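Local coordinates for arylesterase (PDB 5L2P), which hydrolyses aromatic esters, aryl dialkyl phosphates such as paraoxon, and p-nitrophenyl esters of fatty acids, at residues Ser98-Leu101 against Ser102-Glu106; Asp113-Ala117 against Pro118-Phe122; Asn196-Arg199 against Lys200-Leu204; Ser286-Thr289 against Ser290-Thr294. One frame throughout, in Å; residues are numbered along the deposited sequence.

The four local contacts are spread around one alpha/beta hydrolase chain. Interactions 1 and 4 belong to two helices that pack together: their centres are 13 Å apart, and they meet where Ile100 CG1 lies 3.8 Å from Arg291 NH1 and Leu101 N lies 3.8 Å from Thr294 CG2. Interaction 3 comes nearest the inferred catalytic residues, with the side chain of Leu204 about 4 Å from those of His281 and Asp251. Interaction 2 stays farther off, the side chain of Leu116 being about 11 Å from that of Ser156. Interactions 2 and 4 lie on opposite sides of the chain's centre, with 28 Å between their own centres.

Interaction 1. Residues Ser98-Leu101 against Ser102-Glu106; sequences SRIL and SNSCE
Ser104 reaches back one turn of helix 95-105 and bonds twice to the same carbonyl of Ile100. Its backbone N donates to Ile100 O at 3.0 Å and its OG donates to that Ile100 O at 2.9 Å, the two arriving from opposite faces of the carbonyl plane. The hydroxyl gets there because OG sits beside its own backbone N (chi1 -64°), turned back along the helix. A valine at Ser104 would probably cost Ile100 O its second donor, leaving just the backbone bond at this turn.

One residue on, Cys105 N bonds Leu101 O at 2.8 Å, and alongside it Leu101 CD1 rests 3.8 Å from Cys105 SG, an apolar touch on the same side of the helix. The amide of Asn103 folds past Arg99 O, but its bonds go to Pro46 O and the backbone N of Ile70, while Ser102 OG turns to Cys107 O. Ser104 and Cys105 meet Val295 and Leu301 of helix 287-305. The helix forms the beta-alpha-beta crossover between strands 77-81 and 108-112, and the chemistry implies that the hydroxyl of Ser104, beside Val295 of helix 287-305, is taken up by Ile100 O of its own helix.

Interaction 2. Residues Asp113-Ala117 against Pro118-Phe122; sequences DYRLA and PEYKF
Arg115 lays its aliphatic arm across the ring of Tyr120, five residues on. Arg115 CD stands 3.5 Å from the centroid of the Tyr120 ring and almost exactly over the middle of one face, a CH-pi contact just 2° off the ring normal. A bend at chi3 (-78°) then carries the guanidinium off the ring centre, with Arg115 CZ 4.9 Å from the Tyr120 centroid in an off-centre cation-pi contact and the two planes 53° apart. Arg115 NH1 is the nitrogen that comes closest, 3.7 Å from Tyr120 CE2. With an alanine at Arg115, the Tyr120 ring would probably lose this cover over its face, and Asp59 and Asp128, both salt-bridged to the arginine, would lose its positive charge.

Leu116 takes part through its backbone: Tyr120 N donates to Leu116 O at 2.9 Å with a fairly straight N-H, closing the turn. The same Leu116 O also lies at the edge of the Tyr120 ring, in its plane, so one carbonyl meets both the backbone and the side chain of the tyrosine. Ala117 precedes a cis peptide bond to Pro118, which brings Ala117 CA and Pro118 CA to 3.0 Å and folds the chain sharply inside the turn.

The whole turn lies in the loop from strand 108-112 to helix 124-138. Arg115 ties it to Asp128 of that helix, whereas on another side Pro118 packs on Phe27 and Arg31 of helix 27-39, with Glu119 OE2 salt-bridged to Arg31.

Interaction 3. Residues Asn196-Arg199 against Lys200-Leu204; sequences NRYR and KGYFL
A T-shaped tyrosine pair, Tyr198 with Tyr202, closes the turn where the chain leaves helix 193-197 and runs into the loop toward the inferred catalytic residues. Tyr198 presents its edge to a face of Tyr202, with the ring centroids 5.3 Å apart and the planes at 82°. Tyr198 CD1 is the leading atom, 3.8 Å from Tyr202 CE2. The backbone joins in, as Tyr202 CD2 comes within 3.7 Å of Tyr198 CA, so Tyr202 covers the root of its partner as well as the ring edge. Tyr202 CG lies beside its own backbone N (chi1 -57°), which directs the ring back to Tyr198. Over one face of Tyr198 lies Arg197 CB, 3.7 Å above the plane at its centre.

In the chain between the two tyrosines, Gly201 adopts backbone angles that call for glycine. Arg197 and Arg199 point to neighbouring copies of the protein, in salt bridges to Glu249 of the second subunit and Glu266 of the third.

Beyond Tyr202 the chain makes a classic gamma turn at Phe203, where Leu204 N bonds Tyr202 O at 2.7 Å, and this brings Leu204 against His281. An edge-to-face pair and a gamma turn thus shape a loop bordering the inferred Ser-His-Asp triad.

Interaction 4. Residues Ser286-Thr289 against Ser290-Thr294; sequences SPRT and SRQVT
Ser286, Pro287, Arg288 and Thr289 offer their carbonyls in succession to the backbone N atoms of Ser290, Arg291, Gln292 and Val293, the opening turn of helix 287-305. The first of these bonds runs from Ser290 N to Ser286 O at 3.1 Å.

Ser286 holds the N-cap position, and its OG lies 2.7 Å from Thr289 OG1 in a hydrogen bond in which either hydroxyl could be the donor. Thr289 OG1 reaches it by lying beside its own backbone N (chi1 -55°), on the side facing back to the helix start. Further along, Arg288 and Gln292 run side by side and point the same way. A bend at chi3 (44°) turns the guanidinium toward the amide, where Arg288 NH1 gives Gln292 OE1 a weak bond at 3.3 Å, bent to 130° at the hydrogen, with the two flat groups nearly perpendicular. The stem of Gln292 passes Arg288 O on its way out. One turn later, Thr294 OG1 donates to Ser290 O at 2.8 Å.

The stronger hold on Arg288 is a salt bridge from NH2 to Glu6, whose OE2 is also hydrogen-bonded to Ser286 OG. Leu272 of the fourth subunit packs against Arg288 and Thr289, and within the chain Thr289 and Val293 face Val276 of strand 271-276.

A serine N-cap with proline as the first helical residue is a familiar helix start; here it begins the C-terminal helix of an alpha/beta hydrolase, soon after the inferred catalytic His281.

Interaction 1. Residues Ser98-Leu101 against Ser102-Glu106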
loop_
_atom_site.group_PDB
_atom_site.type_symbol
_atom_site.label_atom_id
_atom_site.label_comp_id
_atom_site.label_asym_id
_atom_site.label_seq_id
_atom_site.Cartn_x
_atom_site.Cartn_y
_atom_site.Cartn_z
ATOM N N SER A 98 7.607 -31.943 0.025
ATOM C CA SER A 98 6.675 -33.043 0.219
ATOM C C SER A 98 6.971 -33.803 1.487
ATOM O O SER A 98 6.054 -34.236 2.166
ATOM C CB SER A 98 6.718 -33.999 -0.959
ATOM O OG SER A 98 6.540 -33.330 -2.203
ATOM N N ARG A 99 8.260 -33.986 1.780
ATOM C CA ARG A 99 8.707 -34.705 2.978
ATOM C C ARG A 99 8.337 -33.964 4.256
ATOM O O ARG A 99 7.806 -34.560 5.182
ATOM C CB ARG A 99 10.234 -34.914 2.975
ATOM C CG ARG A 99 10.694 -35.902 1.961
ATOM C CD ARG A 99 12.153 -35.666 1.531
ATOM N NE ARG A 99 12.653 -36.804 0.796
ATOM C CZ ARG A 99 13.017 -37.946 1.362
ATOM N NH1 ARG A 99 12.984 -38.101 2.660
ATOM N NH2 ARG A 99 13.458 -38.952 0.622
ATOM N N ILE A 100 8.654 -32.671 4.315
ATOM C CA ILE A 100 8.285 -31.850 5.468
ATOM C C ILE A 100 6.761 -31.790 5.616
ATOM O O ILE A 100 6.235 -31.830 6.738
ATOM C CB ILE A 100 8.832 -30.433 5.359
ATOM C CG1 ILE A 100 10.363 -30.447 5.377
ATOM C CG2 ILE A 100 8.349 -29.565 6.516
ATOM C CD1 ILE A 100 10.977 -29.162 4.840
ATOM N N LEU A 101 6.045 -31.715 4.495
ATOM C CA LEU A 101 4.596 -31.579 4.533
ATOM C C LEU A 101 3.936 -32.829 5.083
ATOM O O LEU A 101 3.020 -32.755 5.938
ATOM C CB LEU A 101 4.042 -31.237 3.144
ATOM C CG LEU A 101 2.518 -30.978 3.058
ATOM C CD1 LEU A 101 2.059 -29.762 3.850
ATOM C CD2 LEU A 101 2.176 -30.841 1.595
ATOM N N SER A 102 4.413 -33.959 4.595
ATOM C CA SER A 102 3.957 -35.275 5.046
ATOM C C SER A 102 4.153 -35.470 6.553
ATOM O O SER A 102 3.270 -35.943 7.242
ATOM C CB SER A 102 4.713 -36.375 4.266
ATOM O OG SER A 102 4.254 -37.680 4.608
ATOM N N ASN A 103 5.330 -35.116 7.050
ATOM C CA ASN A 103 5.649 -35.295 8.464
ATOM C C ASN A 103 4.844 -34.369 9.350
ATOM O O ASN A 103 4.445 -34.753 10.428
ATOM C CB ASN A 103 7.143 -35.080 8.700
ATOM C CG ASN A 103 8.000 -36.217 8.136
ATOM O OD1 ASN A 103 7.527 -37.328 7.953
ATOM N ND2 ASN A 103 9.271 -35.935 7.872
ATOM N N SER A 104 4.607 -33.142 8.877
ATOM C CA SER A 104 3.847 -32.141 9.626
ATOM C C SER A 104 2.370 -32.507 9.655
ATOM O O SER A 104 1.724 -32.414 10.689
ATOM C CB SER A 104 3.972 -30.786 8.972
ATOM O OG SER A 104 5.297 -30.331 9.005
ATOM N N CYS A 105 1.840 -32.901 8.497
ATOM C CA CYS A 105 0.463 -33.389 8.393
ATOM C C CYS A 105 0.256 -34.718 9.105
ATOM O O CYS A 105 -0.859 -35.020 9.534
ATOM C CB CYS A 105 0.083 -33.601 6.926
ATOM S SG CYS A 105 -0.100 -32.065 6.018
ATOM N N GLU A 106 1.320 -35.521 9.174
ATOM C CA GLU A 106 1.283 -36.884 9.687
ATOM C C GLU A 106 0.321 -37.717 8.861
ATOM O O GLU A 106 -0.511 -38.490 9.389
ATOM C CB GLU A 106 0.933 -36.897 11.177
ATOM C CG GLU A 106 2.010 -36.233 12.019
ATOM C CD GLU A 106 1.603 -36.044 13.472
ATOM O OE1 GLU A 106 0.831 -36.890 14.000
ATOM O OE2 GLU A 106 2.053 -35.027 14.068
#

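Interaction 2. Residues Asp113-Ala117 against Pro118-Phe122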
loop_
_atom_site.group_PDB
_atom_site.type_symbol
_atom_site.label_atom_id
_atom_site.label_comp_id
_atom_site.label_asym_id
_atom_site.label_seq_id
_atom_site.Cartn_x
_atom_site.Cartn_y
_atom_site.Cartn_z
ATOM N N ASP A 113 3.933 -35.640 -11.258
ATOM C CA ASP A 113 4.706 -35.126 -12.409
ATOM C C ASP A 113 3.834 -34.852 -13.624
ATOM O O ASP A 113 3.901 -35.580 -14.603
ATOM C CB ASP A 113 5.820 -36.115 -12.815
ATOM C CG ASP A 113 7.166 -35.703 -12.346
ATOM O OD1 ASP A 113 7.357 -34.520 -11.957
ATOM O OD2 ASP A 113 8.031 -36.579 -12.402
ATOM N N TYR A 114 3.019 -33.807 -13.550
ATOM C CA TYR A 114 2.132 -33.438 -14.655
ATOM C C TYR A 114 2.952 -33.002 -15.847
ATOM O O TYR A 114 4.074 -32.531 -15.713
ATOM C CB TYR A 114 1.133 -32.323 -14.225
ATOM C CG TYR A 114 1.794 -31.080 -13.680
ATOM C CD1 TYR A 114 2.221 -30.071 -14.537
ATOM C CD2 TYR A 114 2.020 -30.925 -12.314
ATOM C CE1 TYR A 114 2.854 -28.945 -14.053
ATOM C CE2 TYR A 114 2.647 -29.783 -11.810
ATOM C CZ TYR A 114 3.061 -28.802 -12.681
ATOM O OH TYR A 114 3.661 -27.676 -12.213
ATOM N N ARG A 115 2.364 -33.138 -17.026
ATOM C CA ARG A 115 3.055 -32.749 -18.266
ATOM C C ARG A 115 3.199 -31.245 -18.397
ATOM O O ARG A 115 2.279 -30.495 -18.053
ATOM C CB ARG A 115 2.340 -33.313 -19.487
ATOM C CG ARG A 115 2.578 -34.787 -19.689
ATOM C CD ARG A 115 1.716 -35.324 -20.816
ATOM N NE ARG A 115 0.357 -35.538 -20.397
ATOM C CZ ARG A 115 -0.611 -36.059 -21.149
ATOM N NH1 ARG A 115 -0.371 -36.446 -22.375
ATOM N NH2 ARG A 115 -1.830 -36.203 -20.647
ATOM N N LEU A 116 4.340 -30.839 -18.947
ATOM C CA LEU A 116 4.771 -29.453 -18.989
ATOM C C LEU A 116 4.753 -28.846 -20.395
ATOM O O LEU A 116 4.859 -29.568 -21.408
ATOM C CB LEU A 116 6.203 -29.339 -18.448
ATOM C CG LEU A 116 6.446 -29.914 -17.049
ATOM C CD1 LEU A 116 7.899 -29.750 -16.667
ATOM C CD2 LEU A 116 5.554 -29.241 -16.018
ATOM N N ALA A 117 4.617 -27.514 -20.450
ATOM C CA ALA A 117 4.800 -26.760 -21.691
ATOM C C ALA A 117 6.295 -26.514 -21.923
ATOM O O ALA A 117 7.088 -26.657 -20.991
ATOM C CB ALA A 117 4.071 -25.444 -21.604
ATOM N N PRO A 118 6.702 -26.171 -23.160
ATOM C CA PRO A 118 5.921 -26.026 -24.385
ATOM C C PRO A 118 5.478 -27.336 -25.079
ATOM O O PRO A 118 4.736 -27.276 -26.051
ATOM C CB PRO A 118 6.891 -25.272 -25.301
ATOM C CG PRO A 118 8.223 -25.793 -24.932
ATOM C CD PRO A 118 8.149 -26.002 -23.434
ATOM N N GLU A 119 5.906 -28.488 -24.585
ATOM C CA GLU A 119 5.553 -29.757 -25.220
ATOM C C GLU A 119 4.041 -29.963 -25.128
ATOM O O GLU A 119 3.402 -30.289 -26.103
ATOM C CB GLU A 119 6.286 -30.933 -24.552
ATOM C CG GLU A 119 7.805 -30.890 -24.717
ATOM C CD GLU A 119 8.541 -30.163 -23.586
ATOM O OE1 GLU A 119 7.931 -29.290 -22.903
ATOM O OE2 GLU A 119 9.749 -30.424 -23.401
ATOM N N TYR A 120 3.481 -29.784 -23.944
ATOM C CA TYR A 120 2.055 -29.964 -23.717
ATOM C C TYR A 120 1.466 -28.675 -23.165
ATOM O O TYR A 120 1.805 -28.231 -22.057
ATOM C CB TYR A 120 1.818 -31.095 -22.741
ATOM C CG TYR A 120 2.311 -32.415 -23.254
ATOM C CD1 TYR A 120 3.631 -32.840 -22.988
ATOM C CD2 TYR A 120 1.484 -33.245 -24.012
ATOM C CE1 TYR A 120 4.094 -34.054 -23.441
ATOM C CE2 TYR A 120 1.948 -34.464 -24.483
ATOM C CZ TYR A 120 3.246 -34.872 -24.188
ATOM O OH TYR A 120 3.707 -36.094 -24.645
ATOM N N LYS A 121 0.606 -28.064 -23.963
ATOM C CA LYS A 121 0.072 -26.770 -23.648
ATOM C C LYS A 121 -1.151 -26.915 -22.756
ATOM O O LYS A 121 -1.686 -28.020 -22.591
ATOM C CB LYS A 121 -0.305 -26.016 -24.923
ATOM C CG LYS A 121 0.904 -25.445 -25.656
ATOM C CD LYS A 121 0.476 -24.429 -26.700
ATOM C CE LYS A 121 1.679 -23.887 -27.419
ATOM N NZ LYS A 121 2.278 -22.754 -26.671
ATOM N N PHE A 122 -1.574 -25.786 -22.175
ATOM C CA PHE A 122 -2.852 -25.692 -21.515
ATOM C C PHE A 122 -3.949 -26.304 -22.407
ATOM O O PHE A 122 -3.969 -26.055 -23.608
ATOM C CB PHE A 122 -3.162 -24.218 -21.225
ATOM C CG PHE A 122 -4.546 -23.972 -20.716
ATOM C CD1 PHE A 122 -4.841 -24.063 -19.373
ATOM C CD2 PHE A 122 -5.564 -23.628 -21.601
ATOM C CE1 PHE A 122 -6.135 -23.811 -18.912
ATOM C CE2 PHE A 122 -6.863 -23.381 -21.145
ATOM C CZ PHE A 122 -7.152 -23.479 -19.799
#

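Interaction 3. Residues Asn196-Arg199 against Lys200-Leu204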
loop_
_atom_site.group_PDB
_atom_site.type_symbol
_atom_site.label_atom_id
_atom_site.label_comp_id
_atom_site.label_asym_id
_atom_site.label_seq_id
_atom_site.Cartn_x
_atom_site.Cartn_y
_atom_site.Cartn_z
ATOM N N ASN A 196 3.846 -4.459 -10.602
ATOM C CA ASN A 196 4.639 -3.423 -11.239
ATOM C C ASN A 196 5.942 -3.129 -10.505
ATOM O O ASN A 196 6.917 -2.756 -11.119
ATOM C CB ASN A 196 3.792 -2.158 -11.399
ATOM C CG ASN A 196 2.777 -2.293 -12.507
ATOM O OD1 ASN A 196 3.138 -2.202 -13.663
ATOM N ND2 ASN A 196 1.522 -2.562 -12.184
ATOM N N ARG A 197 5.950 -3.311 -9.196
ATOM C CA ARG A 197 7.103 -2.985 -8.379
ATOM C C ARG A 197 8.087 -4.108 -8.265
ATOM O O ARG A 197 9.299 -3.864 -8.191
ATOM C CB ARG A 197 6.654 -2.594 -6.963
ATOM C CG ARG A 197 5.930 -1.277 -6.828
ATOM C CD ARG A 197 5.499 -0.985 -5.385
ATOM N NE ARG A 197 5.114 0.426 -5.306
ATOM C CZ ARG A 197 4.433 0.990 -4.326
ATOM N NH1 ARG A 197 4.007 0.292 -3.305
ATOM N NH2 ARG A 197 4.194 2.277 -4.394
ATOM N N TYR A 198 7.609 -5.341 -8.231
ATOM C CA TYR A 198 8.524 -6.476 -7.981
ATOM C C TYR A 198 8.576 -7.450 -9.146
ATOM O O TYR A 198 8.871 -8.628 -8.948
ATOM C CB TYR A 198 8.104 -7.219 -6.733
ATOM C CG TYR A 198 7.732 -6.320 -5.586
ATOM C CD1 TYR A 198 8.612 -5.349 -5.118
ATOM C CD2 TYR A 198 6.511 -6.443 -4.968
ATOM C CE1 TYR A 198 8.264 -4.501 -4.078
ATOM C CE2 TYR A 198 6.158 -5.610 -3.928
ATOM C CZ TYR A 198 7.031 -4.635 -3.492
ATOM O OH TYR A 198 6.728 -3.810 -2.421
ATOM N N ARG A 199 8.307 -6.962 -10.355
ATOM C CA ARG A 199 8.380 -7.800 -11.541
ATOM C C ARG A 199 9.802 -7.840 -12.104
ATOM O O ARG A 199 9.988 -8.167 -13.255
ATOM C CB ARG A 199 7.389 -7.298 -12.601
ATOM C CG ARG A 199 7.723 -5.912 -13.087
ATOM C CD ARG A 199 6.786 -5.433 -14.181
ATOM N NE ARG A 199 7.493 -4.499 -15.048
ATOM C CZ ARG A 199 7.415 -4.483 -16.359
ATOM N NH1 ARG A 199 6.618 -5.346 -16.990
ATOM N NH2 ARG A 199 8.120 -3.592 -17.026
ATOM N N LYS A 200 10.798 -7.401 -11.339
ATOM C CA LYS A 200 12.158 -7.375 -11.855
ATOM C C LYS A 200 13.163 -7.129 -10.755
ATOM O O LYS A 200 13.162 -6.061 -10.174
ATOM C CB LYS A 200 12.278 -6.313 -12.944
ATOM C CG LYS A 200 12.919 -6.821 -14.220
ATOM C CD LYS A 200 12.193 -8.007 -14.863
ATOM C CE LYS A 200 11.355 -7.564 -16.061
ATOM N NZ LYS A 200 12.192 -6.974 -17.158
ATOM N N GLY A 201 14.019 -8.110 -10.480
ATOM C CA GLY A 201 15.040 -7.994 -9.431
ATOM C C GLY A 201 14.673 -8.704 -8.131
ATOM O O GLY A 201 15.146 -8.369 -7.069
ATOM N N TYR A 202 13.784 -9.680 -8.226
ATOM C CA TYR A 202 13.315 -10.444 -7.102
ATOM C C TYR A 202 12.999 -11.858 -7.565
ATOM O O TYR A 202 11.932 -12.391 -7.263
ATOM C CB TYR A 202 12.071 -9.799 -6.514
ATOM C CG TYR A 202 12.238 -8.358 -6.065
ATOM C CD1 TYR A 202 12.685 -8.041 -4.804
ATOM C CD2 TYR A 202 11.943 -7.335 -6.901
ATOM C CE1 TYR A 202 12.822 -6.728 -4.404
ATOM C CE2 TYR A 202 12.044 -6.021 -6.525
ATOM C CZ TYR A 202 12.479 -5.721 -5.264
ATOM O OH TYR A 202 12.603 -4.394 -4.854
ATOM N N PHE A 203 13.986 -12.452 -8.265
ATOM C CA PHE A 203 13.969 -13.819 -8.758
ATOM C C PHE A 203 12.928 -14.062 -9.834
ATOM O O PHE A 203 13.291 -14.372 -10.974
ATOM C CB PHE A 203 13.824 -14.825 -7.624
ATOM C CG PHE A 203 13.812 -16.243 -8.112
ATOM C CD1 PHE A 203 15.006 -16.904 -8.460
ATOM C CD2 PHE A 203 12.616 -16.900 -8.302
ATOM C CE1 PHE A 203 14.990 -18.209 -8.920
ATOM C CE2 PHE A 203 12.598 -18.209 -8.777
ATOM C CZ PHE A 203 13.788 -18.862 -9.073
ATOM N N LEU A 204 11.652 -13.957 -9.478
ATOM C CA LEU A 204 10.554 -14.153 -10.428
ATOM C C LEU A 204 10.442 -12.979 -11.389
ATOM O O LEU A 204 9.652 -12.043 -11.126
ATOM C CB LEU A 204 9.206 -14.285 -9.694
ATOM C CG LEU A 204 8.019 -14.685 -10.554
ATOM C CD1 LEU A 204 8.348 -15.978 -11.304
ATOM C CD2 LEU A 204 6.791 -14.932 -9.693
#

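Interaction 4. Residues Ser286-Thr289 against Ser290-Thr294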
loop_
_atom_site.group_PDB
_atom_site.type_symbol
_atom_site.label_atom_id
_atom_site.label_comp_id
_atom_site.label_asym_id
_atom_site.label_seq_id
_atom_site.Cartn_x
_atom_site.Cartn_y
_atom_site.Cartn_z
ATOM N N SER A 286 15.654 -18.403 1.467
ATOM C CA SER A 286 15.391 -18.589 2.873
ATOM C C SER A 286 14.791 -19.955 3.177
ATOM O O SER A 286 13.582 -20.092 3.305
ATOM C CB SER A 286 14.454 -17.494 3.403
ATOM O OG SER A 286 14.271 -17.645 4.816
ATOM N N PRO A 287 15.640 -20.989 3.254
ATOM C CA PRO A 287 15.138 -22.311 3.568
ATOM C C PRO A 287 14.451 -22.388 4.931
ATOM O O PRO A 287 13.557 -23.209 5.094
ATOM C CB PRO A 287 16.406 -23.216 3.514
ATOM C CG PRO A 287 17.557 -22.297 3.504
ATOM C CD PRO A 287 17.071 -21.022 2.887
ATOM N N ARG A 288 14.877 -21.573 5.888
ATOM C CA ARG A 288 14.216 -21.501 7.207
ATOM C C ARG A 288 12.735 -21.088 7.069
ATOM O O ARG A 288 11.855 -21.743 7.608
ATOM C CB ARG A 288 14.939 -20.509 8.154
ATOM C CG ARG A 288 14.258 -20.347 9.525
ATOM C CD ARG A 288 14.906 -19.285 10.442
ATOM N NE ARG A 288 15.211 -18.057 9.703
ATOM C CZ ARG A 288 14.338 -17.081 9.396
ATOM N NH1 ARG A 288 13.039 -17.126 9.782
ATOM N NH2 ARG A 288 14.766 -16.040 8.697
ATOM N N THR A 289 12.476 -20.008 6.339
ATOM C CA THR A 289 11.092 -19.568 6.086
ATOM C C THR A 289 10.268 -20.593 5.313
ATOM O O THR A 289 9.089 -20.835 5.609
ATOM C CB THR A 289 11.063 -18.256 5.311
ATOM O OG1 THR A 289 11.835 -17.293 6.004
ATOM C CG2 THR A 289 9.688 -17.727 5.219
ATOM N N SER A 290 10.900 -21.217 4.323
ATOM C CA SER A 290 10.241 -22.225 3.500
ATOM C C SER A 290 9.785 -23.409 4.352
ATOM O O SER A 290 8.703 -23.956 4.180
ATOM C CB SER A 290 11.188 -22.679 2.406
ATOM O OG SER A 290 10.558 -23.681 1.629
ATOM N N ARG A 291 10.620 -23.774 5.297
ATOM C CA ARG A 291 10.291 -24.854 6.202
ATOM C C ARG A 291 9.130 -24.477 7.141
ATOM O O ARG A 291 8.179 -25.243 7.328
ATOM C CB ARG A 291 11.526 -25.269 7.027
ATOM C CG ARG A 291 11.229 -26.337 8.041
ATOM C CD ARG A 291 12.447 -26.619 8.855
ATOM N NE ARG A 291 13.425 -27.330 8.037
ATOM C CZ ARG A 291 13.405 -28.653 7.811
ATOM N NH1 ARG A 291 12.448 -29.425 8.324
ATOM N NH2 ARG A 291 14.353 -29.201 7.063
ATOM N N GLN A 292 9.242 -23.301 7.739
ATOM C CA GLN A 292 8.248 -22.793 8.693
ATOM C C GLN A 292 6.871 -22.680 8.092
ATOM O O GLN A 292 5.886 -23.094 8.727
ATOM C CB GLN A 292 8.677 -21.439 9.251
ATOM C CG GLN A 292 9.820 -21.558 10.255
ATOM C CD GLN A 292 10.252 -20.235 10.790
ATOM O OE1 GLN A 292 10.545 -19.296 10.028
ATOM N NE2 GLN A 292 10.300 -20.135 12.108
ATOM N N VAL A 293 6.794 -22.181 6.868
ATOM C CA VAL A 293 5.504 -22.104 6.164
ATOM C C VAL A 293 4.894 -23.468 5.962
ATOM O O VAL A 293 3.676 -23.646 6.178
ATOM C CB VAL A 293 5.626 -21.317 4.833
ATOM C CG1 VAL A 293 4.375 -21.404 3.984
ATOM C CG2 VAL A 293 5.945 -19.850 5.104
ATOM N N THR A 294 5.724 -24.438 5.522
ATOM C CA THR A 294 5.252 -25.834 5.276
ATOM C C THR A 294 4.753 -26.485 6.572
ATOM O O THR A 294 3.752 -27.189 6.573
ATOM C CB THR A 294 6.352 -26.723 4.644
ATOM O OG1 THR A 294 6.955 -26.019 3.559
ATOM C CG2 THR A 294 5.773 -27.976 4.090
#